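ABC transporter (Thermotoga maritima, PDB 1JI0) binds ATP and probably hydrolyses it to drive the uptake of branched-chain amino acids, as the nucleotide-binding subunit of an ABC transporter. Local coordinates at residues A84-G89 and E144-A149. Residues are numbered along the deposited sequence; the frame is centred on the assembly and turned at random.
With ATP (adenosine-5'-triphosphate), chain B.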
loop_
_atom_site.group_PDB
_atom_site.type_symbol
_atom_site.label_atom_id
_atom_site.label_comp_id
_atom_site.label_asym_id
_atom_site.label_seq_id
_atom_site.Cartn_x
_atom_site.Cartn_y
_atom_site.Cartn_z
ATOM N N ALA A 84 -6.049 5.244 -2.244
ATOM C CA ALA A 84 -6.553 3.876 -2.288
ATOM C C ALA A 84 -5.782 2.987 -1.318
ATOM O O ALA A 84 -4.554 3.073 -1.227
ATOM C CB ALA A 84 -6.431 3.320 -3.697
ATOM N N LEU A 85 -6.501 2.136 -0.593
ATOM C CA LEU A 85 -5.875 1.229 0.357
ATOM C C LEU A 85 -6.251 -0.225 0.097
ATOM O O LEU A 85 -7.430 -0.558 0.001
ATOM C CB LEU A 85 -6.275 1.600 1.787
ATOM C CG LEU A 85 -5.979 0.577 2.891
ATOM C CD1 LEU A 85 -4.482 0.287 2.964
ATOM C CD2 LEU A 85 -6.478 1.107 4.222
ATOM N N VAL A 86 -5.240 -1.077 -0.052
ATOM C CA VAL A 86 -5.448 -2.511 -0.241
ATOM C C VAL A 86 -4.992 -3.074 1.102
ATOM O O VAL A 86 -3.804 -3.337 1.311
ATOM C CB VAL A 86 -4.567 -3.095 -1.368
ATOM C CG1 VAL A 86 -4.898 -4.567 -1.568
ATOM C CG2 VAL A 86 -4.803 -2.341 -2.670
ATOM N N PRO A 87 -5.939 -3.253 2.037
ATOM C CA PRO A 87 -5.710 -3.767 3.391
ATOM C C PRO A 87 -5.269 -5.219 3.433
ATOM O O PRO A 87 -5.237 -5.892 2.408
ATOM C CB PRO A 87 -7.066 -3.573 4.051
ATOM C CG PRO A 87 -7.993 -3.927 2.924
ATOM C CD PRO A 87 -7.387 -3.185 1.753
ATOM N N GLU A 88 -4.919 -5.685 4.629
ATOM C CA GLU A 88 -4.515 -7.071 4.822
ATOM C C GLU A 88 -5.776 -7.918 4.725
ATOM O O GLU A 88 -6.871 -7.446 5.032
ATOM C CB GLU A 88 -3.890 -7.273 6.206
ATOM C CG GLU A 88 -2.446 -6.826 6.327
ATOM C CD GLU A 88 -1.868 -7.092 7.711
ATOM O OE1 GLU A 88 -2.277 -6.410 8.677
ATOM O OE2 GLU A 88 -1.004 -7.991 7.831
ATOM N N GLY A 89 -5.623 -9.164 4.292
ATOM C CA GLY A 89 -6.773 -10.039 4.184
ATOM C C GLY A 89 -7.286 -10.247 2.777
ATOM O O GLY A 89 -8.349 -10.836 2.593
ATOM N N GLU A 144 -4.407 -15.172 -6.217
ATOM C CA GLU A 144 -5.199 -14.516 -7.248
ATOM C C GLU A 144 -6.104 -13.441 -6.656
ATOM O O GLU A 144 -6.276 -12.375 -7.243
ATOM C CB GLU A 144 -6.031 -15.561 -7.987
ATOM C CG GLU A 144 -5.173 -16.640 -8.628
ATOM C CD GLU A 144 -5.992 -17.753 -9.239
ATOM O OE1 GLU A 144 -6.681 -18.475 -8.483
ATOM O OE2 GLU A 144 -5.944 -17.897 -10.478
ATOM N N GLN A 145 -6.681 -13.728 -5.497
ATOM C CA GLN A 145 -7.555 -12.767 -4.837
ATOM C C GLN A 145 -6.765 -11.519 -4.456
ATOM O O GLN A 145 -7.262 -10.396 -4.578
ATOM C CB GLN A 145 -8.182 -13.386 -3.590
ATOM C CG GLN A 145 -9.178 -14.492 -3.892
ATOM C CD GLN A 145 -9.929 -14.936 -2.659
ATOM O OE1 GLN A 145 -9.341 -15.469 -1.723
ATOM N NE2 GLN A 145 -11.239 -14.707 -2.645
ATOM N N GLN A 146 -5.532 -11.729 -3.996
ATOM C CA GLN A 146 -4.659 -10.628 -3.610
ATOM C C GLN A 146 -4.419 -9.777 -4.846
ATOM O O GLN A 146 -4.466 -8.548 -4.786
ATOM C CB GLN A 146 -3.323 -11.166 -3.075
ATOM C CG GLN A 146 -2.302 -10.091 -2.718
ATOM C CD GLN A 146 -2.812 -9.118 -1.669
ATOM O OE1 GLN A 146 -3.267 -9.523 -0.599
ATOM N NE2 GLN A 146 -2.734 -7.828 -1.971
HETATM N N MSE A 147 -4.177 -10.444 -5.970
HETATM C CA MSE A 147 -3.938 -9.756 -7.231
HETATM C C MSE A 147 -5.207 -9.037 -7.678
HETATM O O MSE A 147 -5.141 -7.982 -8.315
HETATM C CB MSE A 147 -3.498 -10.757 -8.304
HETATM C CG MSE A 147 -2.241 -11.543 -7.939
HETATM SE SE MSE A 147 -0.658 -10.426 -7.630
HETATM C CE MSE A 147 0.364 -10.884 -9.221
ATOM N N LEU A 148 -6.359 -9.614 -7.345
ATOM C CA LEU A 148 -7.642 -9.015 -7.708
ATOM C C LEU A 148 -7.857 -7.737 -6.893
ATOM O O LEU A 148 -8.271 -6.712 -7.431
ATOM C CB LEU A 148 -8.789 -10.006 -7.455
ATOM C CG LEU A 148 -10.214 -9.537 -7.807
ATOM C CD1 LEU A 148 -10.217 -8.913 -9.178
ATOM C CD2 LEU A 148 -11.185 -10.710 -7.763
ATOM N N ALA A 149 -7.559 -7.806 -5.597
ATOM C CA ALA A 149 -7.702 -6.649 -4.711
ATOM C C ALA A 149 -6.851 -5.493 -5.231
ATOM O O ALA A 149 -7.289 -4.338 -5.256
ATOM C CB ALA A 149 -7.276 -7.019 -3.296
HETATM P PG ATP B . -0.281 -5.837 10.730
HETATM O O1G ATP B . -0.158 -7.300 10.594
HETATM O O2G ATP B . 0.281 -5.059 9.604
HETATM O O3G ATP B . -1.630 -5.403 11.240
HETATM P PB ATP B . 1.300 -4.042 12.443
HETATM O O1B ATP B . 2.702 -4.197 12.946
HETATM O O2B ATP B . 1.041 -3.052 11.414
HETATM O O3B ATP B . 0.776 -5.490 11.904
HETATM P PA ATP B . -0.704 -2.837 14.220
HETATM O O1A ATP B . -1.926 -2.993 13.418
HETATM O O2A ATP B . -0.178 -1.462 14.426
HETATM O O3A ATP B . 0.417 -3.853 13.697
HETATM O "O5'" ATP B . -0.963 -3.505 15.609
HETATM C "C5'" ATP B . 0.060 -3.555 16.609
HETATM C "C4'" ATP B . -0.205 -2.610 17.724
HETATM O "O4'" ATP B . -1.406 -3.075 18.406
HETATM C "C3'" ATP B . 0.878 -2.641 18.774
HETATM O "O3'" ATP B . 1.265 -1.294 19.105
HETATM C "C2'" ATP B . 0.247 -3.378 19.920
HETATM O "O2'" ATP B . 0.743 -3.002 21.201
HETATM C "C1'" ATP B . -1.216 -2.915 19.812
HETATM N N9 ATP B . -2.247 -3.736 20.553
HETATM C C8 ATP B . -3.525 -4.061 20.145
HETATM N N7 ATP B . -4.217 -4.778 20.986
HETATM C C5 ATP B . -3.334 -4.946 22.043
HETATM C C6 ATP B . -3.450 -5.625 23.295
HETATM N N6 ATP B . -4.567 -6.252 23.625
HETATM N N1 ATP B . -2.391 -5.620 24.152
HETATM C C2 ATP B . -1.267 -4.979 23.803
HETATM N N3 ATP B . -1.024 -4.301 22.660
HETATM C C4 ATP B . -2.124 -4.323 21.804
HETATM O O HOH W 1 -2.297 -5.666 0.648
HETATM O O HOH W 2 -4.147 -8.352 1.582
#
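Val86 meets helix 142-154 mainly through CG1, which lies 3.8 Å from CB of Ala149 and 3.9 Å from NE2 of Gln146, one turn earlier on the helix. The torsion accounts for this, since CG1 stands anti to the backbone N (chi1 -176°) and is thereby directed at the helix. Gln146 comes in at a slant to the valine. Its CB does not face the strand, but a bend at chi2 (59°) swings the amide round to it, and no direct hydrogen bond joins the two segments.

Two waters make the polar link instead, each reaching one end of the amide. The first is hydrogen-bonded to Val86 O (2.9 Å) and accepts a weak, long bond from Gln146 NE2 (3.4 Å). The second lies between Pro87 O (2.8 Å) and Gln146 OE1 (2.6 Å), within hydrogen-bonding distance of each. The amide is thus matched at its two ends to successive carbonyls where strand 83-86, at the edge of the mixed sheet and paired with strand 160-164, runs out into the loop.

That loop carries Glu88 of the ATP pocket, which probably stands where many ABC ATPases have the Q-loop glutamine. Helix 142-154 begins within the LSGGE signature motif, which Glu144 ends. Slight apolar packing and water bridges thus join the signature helix to the nucleotide-binding core, consistent with a joint that could adjust.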